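Local atomic coordinates of polyporopepsin (Irpex lacteus, PDB entry 1WKR), a protein that cleaves peptide bonds as a pepsin-like aspartic endopeptidase of broad specificity, clots milk and is held here in complex with pepstatin. Residues N9-Y14 / E148-E153; V31-S36 / L105-V110; I210-T215 / D305-L310; L242-T247 / A286-L291; A248-L253 / T268-I273. All blocks are in the same frame, centred on the assembly; numbering follows the deposited sequence.

Interaction 1: residues N9-Y14 / E148-E153; sequences NQLVDY and EPTTSE
Asn9 faces Thr150 with 7.3 Å between their CA atoms, and the two irregular loops meet through side chains and one water instead of pairing as strands. With CG anti to the backbone N (chi1 -171°), Asn9 sends its amide across to the other loop. There ND2 makes a weak, bent hydrogen bond to Glu148 O at 3.2 Å, and it also reaches Glu314 OE2. The other end of the amide, OD1, turns back to accept from Leu11 N at 2.8 Å, close to the line of the C=O bond.

Tyr14 OH takes a nearly straight bond from Glu148 N (3.0 Å, 174°) and is bonded to Asn157 OD1 as well. The Tyr14 ring lies under Asn9, whose CA sits 3.6 Å above the ring plane over its centre. Leu11 crosses Thr150 at about a right angle, CD2 pressing on CG2 at a tight 3.5 Å. A water donates to Asn9 O and Ser152 O and accepts from Thr150 OG1. This is an Asx turn shaping the hairpin between strands 3-9 and 14-20, braced beside the six-stranded interdomain sheet of pepsin-like proteases, to which strand 3-9 belongs.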
# COMPACT_ATOMS: atom_id res chain seq x y z
N ASN A 9 -3.94 -4.57 10.63
CA ASN A 9 -2.56 -4.08 10.59
C ASN A 9 -1.66 -5.18 11.07
O ASN A 9 -1.73 -5.56 12.27
CB ASN A 9 -2.48 -2.85 11.49
CG ASN A 9 -1.18 -2.12 11.38
OD1 ASN A 9 -0.11 -2.73 11.27
ND2 ASN A 9 -1.20 -0.78 11.43
N GLN A 10 -0.77 -5.68 10.22
CA GLN A 10 0.24 -6.70 10.56
C GLN A 10 1.63 -6.07 10.58
O GLN A 10 2.63 -6.76 10.33
CB GLN A 10 0.21 -7.89 9.58
CG GLN A 10 -1.15 -8.59 9.55
CD GLN A 10 -1.15 -9.93 8.80
OE1 GLN A 10 -1.87 -10.83 9.25
NE2 GLN A 10 -0.36 -10.05 7.77
N LEU A 11 1.71 -4.77 10.81
CA LEU A 11 2.93 -3.99 11.04
C LEU A 11 3.67 -3.72 9.75
O LEU A 11 4.00 -2.54 9.44
CB LEU A 11 3.93 -4.70 12.04
CG LEU A 11 3.29 -5.14 13.32
CD1 LEU A 11 4.38 -5.71 14.26
CD2 LEU A 11 2.47 -4.06 14.01
N VAL A 12 3.94 -4.74 8.96
CA VAL A 12 4.61 -4.58 7.65
C VAL A 12 3.63 -4.47 6.51
O VAL A 12 3.99 -4.08 5.39
CB VAL A 12 5.67 -5.67 7.40
CG1 VAL A 12 6.79 -5.59 8.50
CG2 VAL A 12 5.10 -7.07 7.38
N ASP A 13 2.39 -4.90 6.73
CA ASP A 13 1.34 -4.87 5.69
C ASP A 13 0.01 -4.84 6.37
O ASP A 13 -0.06 -5.04 7.60
CB ASP A 13 1.49 -6.08 4.72
CG ASP A 13 1.46 -7.40 5.45
OD1 ASP A 13 0.51 -7.71 6.11
OD2 ASP A 13 2.48 -8.17 5.25
N TYR A 14 -1.05 -4.59 5.60
CA TYR A 14 -2.43 -4.80 6.04
C TYR A 14 -3.03 -5.95 5.23
O TYR A 14 -2.71 -6.12 4.04
CB TYR A 14 -3.31 -3.55 5.74
CG TYR A 14 -3.40 -2.60 6.92
CD1 TYR A 14 -2.39 -1.64 7.15
CD2 TYR A 14 -4.51 -2.62 7.75
CE1 TYR A 14 -2.51 -0.75 8.25
CE2 TYR A 14 -4.64 -1.73 8.79
CZ TYR A 14 -3.65 -0.78 9.02
OH TYR A 14 -3.78 0.12 10.05
N GLU A 148 -4.35 3.04 10.37
CA GLU A 148 -4.14 3.76 11.61
C GLU A 148 -2.88 3.26 12.27
O GLU A 148 -2.49 2.09 12.06
CB GLU A 148 -5.33 3.52 12.57
CG GLU A 148 -6.61 4.08 12.05
CD GLU A 148 -7.80 3.83 12.97
OE1 GLU A 148 -7.65 3.18 14.06
OE2 GLU A 148 -8.91 4.31 12.54
N PRO A 149 -2.22 4.08 13.10
CA PRO A 149 -1.05 3.57 13.84
C PRO A 149 -1.46 2.42 14.76
O PRO A 149 -2.61 2.26 15.12
CB PRO A 149 -0.62 4.80 14.68
CG PRO A 149 -1.23 5.98 13.95
CD PRO A 149 -2.57 5.47 13.47
N THR A 150 -0.45 1.65 15.13
CA THR A 150 -0.71 0.47 15.96
C THR A 150 0.33 0.37 17.12
O THR A 150 1.45 0.85 16.99
CB THR A 150 -0.70 -0.70 15.09
OG1 THR A 150 -1.17 -1.84 15.89
CG2 THR A 150 0.68 -1.11 14.58
N THR A 151 -0.14 -0.29 18.18
CA THR A 151 0.77 -0.69 19.33
C THR A 151 0.47 -2.14 19.58
O THR A 151 0.88 -2.60 20.72
CB THR A 151 0.46 0.13 20.59
OG1 THR A 151 -0.87 -0.02 20.96
CG2 THR A 151 0.74 1.66 20.35
N SER A 152 -0.10 -2.88 18.71
CA SER A 152 -0.26 -4.39 18.90
C SER A 152 0.26 -5.02 17.76
O SER A 152 0.51 -4.58 16.63
CB SER A 152 -1.79 -4.63 19.14
OG SER A 152 -2.20 -4.08 20.33
N GLU A 153 0.48 -6.42 17.93
CA GLU A 153 1.08 -7.13 16.73
C GLU A 153 0.11 -7.27 15.67
O GLU A 153 0.49 -7.44 14.47
CB GLU A 153 1.37 -8.59 17.26
CG GLU A 153 2.43 -8.61 18.38
CD GLU A 153 3.71 -8.35 17.93
OE1 GLU A 153 4.28 -8.79 16.85
OE2 GLU A 153 4.57 -7.79 18.78
O HOH W 1 -1.19 -4.18 14.62

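Interaction 2: residues V31-S36 / L105-V110; sequences VDTGSS and LGVGPV
Val31 and Leu105 pair as parallel neighbours, and the bonds that follow lead straight into the loop carrying the catalytic Asp32. Asp32 N donates to Leu105 O at 3.1 Å, and Val107 N returns a bond to Asp32 O at 3.0 Å.

Packing is closest where Gly106, at the strand end, and Gly108, just past it, lie against the turn. Gly108 N donates to Ser35 O at 2.8 Å, approaching from above the carbonyl plane. A CB on Gly108 would sit 2.5 Å from Ser36 OG, and one on Gly106 would run into Ser36 C, so backbone lies directly on backbone here. Ser36 OG, anti to its own carbonyl carbon (chi1 -53°), reaches over to donate to Pro109 O at 2.7 Å, again well above the carbonyl plane.

Between the apolar side chains the fit is looser. Thr33 CG2 passes obliquely by Val107 CG2 at 3.8 Å, while Val31 CG1 only grazes that methyl. Pro109 and Val110, partly exposed, direct their side chains away, and the Pro109 ring packs on Trp189 as well.

The turn, for its part, grips the Asp32 carboxylate from above its plane: Gly34 N donates to OD1, closing an Asx turn, and the Ser35 hydroxyl holds OD2 at 2.6 Å from OG. OD1 also bonds the bound pepstatin and lies close to Asp212 OD1. Asp32 therefore probably has little freedom to rotate: the contact with 105-107 fixes its backbone, and the turn's own bonds its carboxylate.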
# COMPACT_ATOMS: atom_id res chain seq x y z
N VAL A 31 -3.37 -6.16 1.30
CA VAL A 31 -3.96 -5.02 0.58
C VAL A 31 -2.87 -4.27 -0.18
O VAL A 31 -1.99 -3.63 0.43
CB VAL A 31 -4.66 -4.05 1.52
CG1 VAL A 31 -5.17 -2.81 0.79
CG2 VAL A 31 -5.79 -4.77 2.27
N ASP A 32 -2.91 -4.33 -1.53
CA ASP A 32 -1.81 -3.75 -2.32
C ASP A 32 -2.31 -2.83 -3.41
O ASP A 32 -2.78 -3.25 -4.46
CB ASP A 32 -0.99 -4.91 -2.92
CG ASP A 32 0.33 -4.50 -3.45
OD1 ASP A 32 0.78 -3.33 -3.16
OD2 ASP A 32 1.01 -5.27 -4.18
N THR A 33 -2.14 -1.52 -3.22
CA THR A 33 -2.36 -0.53 -4.29
C THR A 33 -1.17 -0.43 -5.20
O THR A 33 -1.27 0.29 -6.21
CB THR A 33 -2.77 0.83 -3.76
OG1 THR A 33 -1.69 1.36 -2.93
CG2 THR A 33 -4.06 0.79 -2.90
N GLY A 34 -0.07 -1.16 -4.94
CA GLY A 34 1.11 -1.15 -5.80
C GLY A 34 1.19 -2.30 -6.78
O GLY A 34 2.21 -2.43 -7.46
N SER A 35 0.16 -3.14 -6.84
CA SER A 35 0.07 -4.22 -7.85
C SER A 35 -1.41 -4.48 -8.06
O SER A 35 -2.25 -3.96 -7.33
CB SER A 35 0.75 -5.48 -7.41
OG SER A 35 0.05 -6.17 -6.39
N SER A 36 -1.71 -5.28 -9.09
CA SER A 36 -3.08 -5.33 -9.58
C SER A 36 -3.57 -6.71 -9.85
O SER A 36 -4.68 -6.88 -10.39
CB SER A 36 -3.19 -4.46 -10.85
OG SER A 36 -2.68 -3.16 -10.49
N LEU A 105 -4.51 -8.87 -2.48
CA LEU A 105 -5.69 -8.21 -3.05
C LEU A 105 -5.17 -7.06 -3.94
O LEU A 105 -4.64 -6.08 -3.40
CB LEU A 105 -6.63 -7.71 -1.98
CG LEU A 105 -7.96 -7.13 -2.54
CD1 LEU A 105 -8.86 -8.25 -3.00
CD2 LEU A 105 -8.64 -6.27 -1.54
N GLY A 106 -5.26 -7.23 -5.26
CA GLY A 106 -4.60 -6.31 -6.19
C GLY A 106 -5.52 -5.18 -6.57
O GLY A 106 -6.47 -5.34 -7.34
N VAL A 107 -5.27 -4.02 -5.95
CA VAL A 107 -6.12 -2.81 -6.12
C VAL A 107 -5.35 -1.65 -6.74
O VAL A 107 -5.84 -0.52 -6.79
CB VAL A 107 -6.86 -2.44 -4.82
CG1 VAL A 107 -8.04 -3.40 -4.58
CG2 VAL A 107 -5.93 -2.44 -3.60
N GLY A 108 -4.19 -1.96 -7.32
CA GLY A 108 -3.49 -1.07 -8.25
C GLY A 108 -4.31 -0.91 -9.51
O GLY A 108 -5.35 -1.56 -9.73
N PRO A 109 -3.87 -0.03 -10.41
CA PRO A 109 -4.58 0.19 -11.70
C PRO A 109 -4.42 -1.04 -12.58
O PRO A 109 -3.40 -1.70 -12.62
CB PRO A 109 -3.88 1.41 -12.30
CG PRO A 109 -3.20 2.05 -11.09
CD PRO A 109 -2.72 0.89 -10.28
N VAL A 110 -5.49 -1.30 -13.37
CA VAL A 110 -5.49 -2.54 -14.19
C VAL A 110 -4.34 -2.59 -15.15
O VAL A 110 -3.93 -3.73 -15.53
CB VAL A 110 -6.85 -2.68 -14.94
CG1 VAL A 110 -7.10 -1.57 -15.93
CG2 VAL A 110 -7.00 -4.08 -15.56

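Interaction 3: residues I210-T215 / D305-L310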
# COMPACT_ATOMS: atom_id res chain seq x y z
N ILE A 210 4.82 7.01 -6.19
CA ILE A 210 3.56 6.29 -6.04
C ILE A 210 3.10 6.19 -4.61
O ILE A 210 3.88 6.40 -3.68
CB ILE A 210 3.63 4.87 -6.68
CG1 ILE A 210 4.48 3.90 -5.83
CG2 ILE A 210 4.17 4.97 -8.12
CD1 ILE A 210 4.43 2.44 -6.30
N VAL A 211 1.82 5.92 -4.44
CA VAL A 211 1.18 5.70 -3.12
C VAL A 211 0.84 4.24 -3.05
O VAL A 211 0.04 3.74 -3.87
CB VAL A 211 -0.05 6.61 -2.98
CG1 VAL A 211 -0.68 6.38 -1.60
CG2 VAL A 211 0.31 8.07 -3.18
N ASP A 212 1.43 3.54 -2.10
CA ASP A 212 1.41 2.07 -2.13
C ASP A 212 1.17 1.53 -0.72
O ASP A 212 2.08 1.50 0.11
CB ASP A 212 2.72 1.55 -2.71
CG ASP A 212 2.70 0.09 -2.87
OD1 ASP A 212 1.68 -0.60 -2.65
OD2 ASP A 212 3.79 -0.52 -3.28
N THR A 213 -0.02 0.98 -0.49
CA THR A 213 -0.34 0.32 0.76
C THR A 213 0.55 -0.89 1.04
O THR A 213 0.65 -1.30 2.19
CB THR A 213 -1.81 -0.15 0.78
OG1 THR A 213 -2.04 -1.03 -0.34
CG2 THR A 213 -2.81 1.04 0.67
N GLY A 214 1.09 -1.52 -0.03
CA GLY A 214 1.89 -2.76 0.06
C GLY A 214 3.36 -2.52 0.07
O GLY A 214 4.16 -3.46 -0.14
N THR A 215 3.81 -1.27 0.29
CA THR A 215 5.22 -1.00 0.67
C THR A 215 5.19 -0.55 2.12
O THR A 215 4.44 0.36 2.47
CB THR A 215 5.83 0.07 -0.23
OG1 THR A 215 6.05 -0.48 -1.54
CG2 THR A 215 7.19 0.54 0.27
N ASP A 305 10.18 8.08 -7.95
CA ASP A 305 11.29 8.54 -7.08
C ASP A 305 10.93 8.51 -5.61
O ASP A 305 11.70 8.99 -4.76
CB ASP A 305 11.67 9.96 -7.50
CG ASP A 305 12.25 10.09 -8.89
OD1 ASP A 305 12.61 9.07 -9.54
OD2 ASP A 305 12.39 11.25 -9.36
N PHE A 306 9.74 8.00 -5.31
CA PHE A 306 9.32 7.80 -3.92
C PHE A 306 8.18 6.78 -3.88
O PHE A 306 7.49 6.61 -4.91
CB PHE A 306 8.87 9.16 -3.24
CG PHE A 306 7.65 9.77 -3.90
CD1 PHE A 306 6.37 9.35 -3.61
CD2 PHE A 306 7.80 10.79 -4.85
CE1 PHE A 306 5.26 9.89 -4.21
CE2 PHE A 306 6.69 11.36 -5.45
CZ PHE A 306 5.44 10.92 -5.14
N ILE A 307 8.01 6.21 -2.72
CA ILE A 307 6.82 5.36 -2.43
C ILE A 307 6.28 5.86 -1.09
O ILE A 307 6.94 5.67 -0.04
CB ILE A 307 7.11 3.86 -2.41
CG1 ILE A 307 7.71 3.40 -3.73
CG2 ILE A 307 5.83 3.12 -2.11
CD1 ILE A 307 8.11 1.94 -3.82
N ASN A 308 5.08 6.43 -1.09
CA ASN A 308 4.38 6.75 0.16
C ASN A 308 3.70 5.46 0.60
O ASN A 308 2.66 5.06 0.04
CB ASN A 308 3.37 7.88 -0.03
CG ASN A 308 3.98 9.20 -0.43
OD1 ASN A 308 5.20 9.41 -0.39
ND2 ASN A 308 3.12 10.14 -0.83
N GLY A 309 4.30 4.77 1.58
CA GLY A 309 3.88 3.43 1.98
C GLY A 309 2.95 3.40 3.13
O GLY A 309 2.37 4.40 3.55
N LEU A 310 2.76 2.17 3.65
CA LEU A 310 1.86 1.93 4.79
C LEU A 310 2.14 2.85 5.95
O LEU A 310 1.20 3.34 6.56
CB LEU A 310 2.08 0.44 5.21
CG LEU A 310 1.31 -0.05 6.43
CD1 LEU A 310 1.19 -1.58 6.32
CD2 LEU A 310 2.01 0.30 7.73
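Ile210 and Ile307 lie side by side and point the same way, as neighbours on parallel strands do, with their CG1 atoms 3.9 Å apart. Ile307 then becomes the floor for the turn beyond. Its CG2, anti to the backbone N, pushes under Asp212 CB at 3.5 Å, and Thr215 crosses it at about a right angle with CB 3.6 Å from that same methyl. Ile307 also packs on the bound pepstatin, so one side chain supports the catalytic loop and touches the ligand.

On the other face of the strands stand Val211 and Asn308, the latter bonding through ND2 to Gln193. The Phe306 ring comes obliquely past the backbone of Ile210, CE1 lying 3.5 Å from Ile210 N.

The backbones are laced in step. Ile210 N donates to Phe306 O, Asn308 N to Ile210 O, and Asp212 N to Asn308 O in an almost straight bond (2.9 Å, 174°). Leu310 N closes the row on Thr215 O at 2.7 Å, nearly in line with the carbonyl. Gly309, the N-cap of helix 310-313, lies so close to this carbonyl that a CB would fall 2.3 Å from Thr215 O.

Within the turn the Asp212 carboxylate is met from above its plane by Gly214 N at OD1 and Thr215 OG1 at OD2, while OD2 also bonds pepstatin. Strand 306-308 lies between parallel 207-211 and antiparallel 218-220, the psi-loop that carries the second Asp-Thr-Gly motif of a pepsin-like active site.

Interaction 4: residues L242-T247 / A286-L291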
# COMPACT_ATOMS: atom_id res chain seq x y z
N LEU A 242 16.95 -0.41 9.61
CA LEU A 242 16.32 0.96 9.63
C LEU A 242 17.32 1.96 10.07
O LEU A 242 18.33 1.62 10.82
CB LEU A 242 15.14 0.93 10.56
CG LEU A 242 13.98 -0.04 10.15
CD1 LEU A 242 12.84 0.09 11.12
CD2 LEU A 242 13.49 0.24 8.72
N LEU A 243 17.14 3.21 9.80
CA LEU A 243 17.94 4.28 10.42
C LEU A 243 17.63 4.35 11.89
O LEU A 243 16.52 4.03 12.31
CB LEU A 243 17.56 5.58 9.79
CG LEU A 243 18.04 5.82 8.36
CD1 LEU A 243 17.44 7.12 7.78
CD2 LEU A 243 19.56 5.83 8.24
N ARG A 244 18.59 4.76 12.70
CA ARG A 244 18.41 4.93 14.13
C ARG A 244 18.79 6.35 14.54
O ARG A 244 19.72 6.94 14.03
CB ARG A 244 19.23 3.93 14.94
CG ARG A 244 19.01 3.92 16.44
CD ARG A 244 19.92 2.90 17.29
NE ARG A 244 19.83 3.27 18.81
CZ ARG A 244 19.37 2.49 19.73
NH1 ARG A 244 19.01 1.19 19.57
NH2 ARG A 244 19.15 3.02 20.93
N LEU A 245 18.03 6.87 15.53
CA LEU A 245 18.33 8.16 16.17
C LEU A 245 18.64 7.88 17.67
O LEU A 245 18.08 7.05 18.27
CB LEU A 245 17.08 9.09 16.13
CG LEU A 245 16.62 9.50 14.75
CD1 LEU A 245 15.43 10.46 14.91
CD2 LEU A 245 17.76 10.19 14.00
N THR A 246 19.52 8.77 18.18
CA THR A 246 19.66 8.85 19.64
C THR A 246 18.45 9.53 20.27
O THR A 246 17.60 10.12 19.61
CB THR A 246 20.89 9.70 20.00
OG1 THR A 246 20.70 11.04 19.55
CG2 THR A 246 22.19 9.12 19.38
N THR A 247 18.41 9.46 21.60
CA THR A 247 17.36 10.15 22.35
C THR A 247 17.35 11.65 22.01
O THR A 247 16.26 12.21 21.72
CB THR A 247 17.69 9.96 23.88
OG1 THR A 247 17.42 8.59 24.14
CG2 THR A 247 16.76 10.80 24.76
N ALA A 286 14.55 -2.43 22.84
CA ALA A 286 13.62 -1.60 23.49
C ALA A 286 14.23 -0.27 23.77
O ALA A 286 15.43 -0.09 23.89
CB ALA A 286 13.17 -2.24 24.86
N SER A 287 13.36 0.77 23.92
CA SER A 287 13.73 2.15 24.33
C SER A 287 14.73 2.67 23.26
O SER A 287 15.81 3.26 23.67
CB SER A 287 14.36 2.23 25.70
OG SER A 287 13.38 1.78 26.65
N SER A 288 14.52 2.37 22.07
CA SER A 288 15.36 2.79 20.90
C SER A 288 14.46 3.34 19.80
O SER A 288 13.32 2.93 19.69
CB SER A 288 16.06 1.57 20.29
OG SER A 288 16.81 0.86 21.34
N VAL A 289 15.00 4.31 19.06
CA VAL A 289 14.21 4.99 17.99
C VAL A 289 14.73 4.56 16.60
O VAL A 289 15.87 4.89 16.24
CB VAL A 289 14.36 6.50 18.13
CG1 VAL A 289 13.59 7.19 16.99
CG2 VAL A 289 13.74 6.93 19.47
N TYR A 290 13.86 3.91 15.83
CA TYR A 290 14.19 3.50 14.46
C TYR A 290 13.23 4.21 13.52
O TYR A 290 12.03 4.40 13.82
CB TYR A 290 14.06 1.95 14.26
CG TYR A 290 14.92 1.22 15.25
CD1 TYR A 290 16.26 1.12 15.11
CD2 TYR A 290 14.33 0.61 16.35
CE1 TYR A 290 17.11 0.42 16.06
CE2 TYR A 290 15.13 -0.13 17.28
CZ TYR A 290 16.42 -0.16 17.04
OH TYR A 290 17.21 -0.89 18.05
N LEU A 291 13.70 4.63 12.37
CA LEU A 291 12.94 5.43 11.42
C LEU A 291 12.33 4.62 10.34
O LEU A 291 12.92 3.62 9.85
CB LEU A 291 13.77 6.55 10.85
CG LEU A 291 14.52 7.44 11.86
CD1 LEU A 291 15.24 8.56 11.16
CD2 LEU A 291 13.54 7.95 12.92
O HOH W 2 14.88 3.71 7.91
O HOH W 3 17.31 5.62 20.47
O HOH W 4 15.98 6.41 22.72
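Arg244 and Tyr290 pair where strand 243-245 runs antiparallel to the start of strand 289-295, their side chains crossing obliquely with guanidinium and ring planes 88° apart. The arginine chain is extended (chi1 -174°) and passes the ring at its CE1 corner, CD 3.9 Å from Tyr290 CE1. Its guanidinium settles with one face on Ser288 CB, and NH1 ends 2.8 Å from Ser288 OG and 3.1 Å from Tyr290 OH. A leucine in place of Arg244 would probably leave those two hydroxyls without their cationic neighbour and the ring less covered near CE1.

Away from the arginine, Leu245 crosses Leu291 at about a right angle, CD1 against CD2 at 3.7 Å; Val289 CG1 lies beside Leu245 CB, and Leu243 CB by Leu291 CD1.

Two backbone bonds join the strands, Leu291 N to Leu243 O (2.9 Å) and Leu245 N to Val289 O (3.0 Å). Two waters complete the lacing, one between Leu243 N and Leu291 O, the other between Leu245 O and Val289 N. Ser285 N fixes Tyr290 OH from outside, and helix 222-232 covers Leu243 and Leu291 through Tyr228. The chemistry is thus split: a buried aliphatic cluster on one side, a partly exposed arginine beside two hydroxyls on the other.

Interaction 5: residues A248-L253 / T268-I273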
# COMPACT_ATOMS: atom_id res chain seq x y z
N ALA A 248 18.46 12.30 22.00
CA ALA A 248 18.50 13.69 21.70
C ALA A 248 18.06 13.99 20.29
O ALA A 248 17.38 14.96 19.97
CB ALA A 248 19.93 14.26 21.93
N GLN A 249 18.52 13.14 19.31
CA GLN A 249 18.15 13.40 17.93
C GLN A 249 16.61 13.18 17.72
O GLN A 249 16.06 13.93 16.94
CB GLN A 249 18.91 12.40 17.01
CG GLN A 249 20.41 12.82 16.91
CD GLN A 249 21.22 11.68 16.25
OE1 GLN A 249 20.83 10.54 16.19
NE2 GLN A 249 22.37 12.11 15.69
N TYR A 250 16.01 12.25 18.43
CA TYR A 250 14.54 12.12 18.33
C TYR A 250 13.86 13.34 18.91
O TYR A 250 12.93 13.87 18.32
CB TYR A 250 14.04 10.84 18.97
CG TYR A 250 12.52 10.78 18.90
CD1 TYR A 250 11.85 10.66 17.67
CD2 TYR A 250 11.72 10.94 20.04
CE1 TYR A 250 10.48 10.70 17.56
CE2 TYR A 250 10.33 10.95 19.96
CZ TYR A 250 9.73 10.83 18.69
OH TYR A 250 8.37 10.87 18.61
N ALA A 251 14.38 13.83 20.06
CA ALA A 251 13.77 15.03 20.65
C ALA A 251 13.80 16.22 19.69
O ALA A 251 12.92 17.04 19.66
CB ALA A 251 14.47 15.38 21.93
N ASN A 252 14.85 16.30 18.86
CA ASN A 252 15.04 17.34 17.86
C ASN A 252 14.50 17.04 16.50
O ASN A 252 14.61 17.86 15.57
CB ASN A 252 16.55 17.68 17.77
CG ASN A 252 17.00 18.45 18.97
OD1 ASN A 252 16.44 19.47 19.33
ND2 ASN A 252 17.98 17.89 19.63
N LEU A 253 13.90 15.88 16.30
CA LEU A 253 13.36 15.48 14.98
C LEU A 253 12.22 16.38 14.57
O LEU A 253 11.27 16.56 15.33
CB LEU A 253 12.93 14.02 15.03
CG LEU A 253 12.45 13.41 13.69
CD1 LEU A 253 13.51 13.41 12.62
CD2 LEU A 253 11.93 11.98 13.91
N THR A 268 4.62 13.85 11.10
CA THR A 268 5.31 14.36 12.32
C THR A 268 6.47 13.48 12.71
O THR A 268 6.67 12.38 12.18
CB THR A 268 4.30 14.40 13.49
OG1 THR A 268 3.87 13.03 13.73
CG2 THR A 268 3.08 15.28 13.21
N ALA A 269 7.25 13.99 13.68
CA ALA A 269 8.35 13.19 14.22
C ALA A 269 7.88 11.83 14.67
O ALA A 269 8.51 10.79 14.30
CB ALA A 269 8.99 13.94 15.40
N ASN A 270 6.79 11.73 15.40
CA ASN A 270 6.38 10.43 15.89
C ASN A 270 5.96 9.50 14.71
O ASN A 270 6.17 8.27 14.76
CB ASN A 270 5.21 10.54 16.87
CG ASN A 270 4.93 9.22 17.56
OD1 ASN A 270 3.97 8.52 17.26
ND2 ASN A 270 5.77 8.90 18.57
N ALA A 271 5.35 10.10 13.68
CA ALA A 271 4.95 9.32 12.50
C ALA A 271 6.15 8.79 11.75
O ALA A 271 5.99 7.86 10.92
CB ALA A 271 4.14 10.21 11.56
N GLN A 272 7.34 9.36 11.94
CA GLN A 272 8.56 8.93 11.23
C GLN A 272 9.25 7.78 11.88
O GLN A 272 10.26 7.32 11.35
CB GLN A 272 9.53 10.11 11.11
CG GLN A 272 9.08 11.15 10.07
CD GLN A 272 9.93 12.40 10.15
OE1 GLN A 272 11.14 12.36 9.90
NE2 GLN A 272 9.34 13.49 10.54
N ILE A 273 8.74 7.28 13.02
CA ILE A 273 9.43 6.20 13.76
C ILE A 273 8.58 4.96 13.80
O ILE A 273 7.34 4.99 13.75
CB ILE A 273 9.90 6.65 15.19
CG1 ILE A 273 8.76 6.59 16.22
CG2 ILE A 273 10.58 8.01 15.08
CD1 ILE A 273 9.22 6.92 17.62
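Tyr250 reaches out from the end of helix 247-251 to the 3-10 turn at 270-272, and its hydroxyl takes the one direct hydrogen bond of this contact. Asn270 ND2 donates to Tyr250 OH at 3.3 Å along a fairly straight path (164°), with the oxygen in the amide plane and the ring turned 67° from it. The same ND2 also bonds Asn340 O at the C-terminus, and OD1 takes Arg315, so the amide is pinned from several sides.

Apolar contacts do most of the rest. The ring, placed by a CG anti to the backbone N (chi1 177°), crosses Ile273 at about a right angle, CE1 meeting CG2 at 3.7 Å. Leu253 leans on Ala269, CD2 to CB 3.8 Å.

A third kind of approach sets polar atoms against carbon. Ala269 O lies in the plane of the tyrosine ring, 3.8 Å from CE1, and Leu253 CD1 touches Gln272 OE1 at the same distance; that amide oxygen is bonded to Tyr228 OH. Local bonds shape the turn itself: Ala271 N donates to Thr268 OG1 in an ST motif.

An alanine at Tyr250 is likely to open a gap over Ile273 and take one acceptor from Asn270. A largely greasy joint with a single amide-to-phenol bond thus ties the helix to the turn leading toward strand 289-295.

Interactions 2 and 3 are the two halves of the active site: their centres are 12 Å apart, and the side chains of Asp32 and Asp212 come within about 3 Å. Thr213 OG1 bonds Val31 O at 2.7 Å and Thr33 N at 2.9 Å, while Thr33 OG1 answers to Val211 O, the fireman's grip of aspartic proteases. Interaction 1 backs both, through Tyr14 O to Val31 N (2.8 Å) and through Leu310 CD1, which packs on Asp13 CA. Interactions 4 and 5, centres 9 Å apart, share a hydrophobic patch where Ile273 meets Val289 and Leu291. They lie well away from the catalytic pair, interaction 4 about 22 Å from interaction 3 between centres.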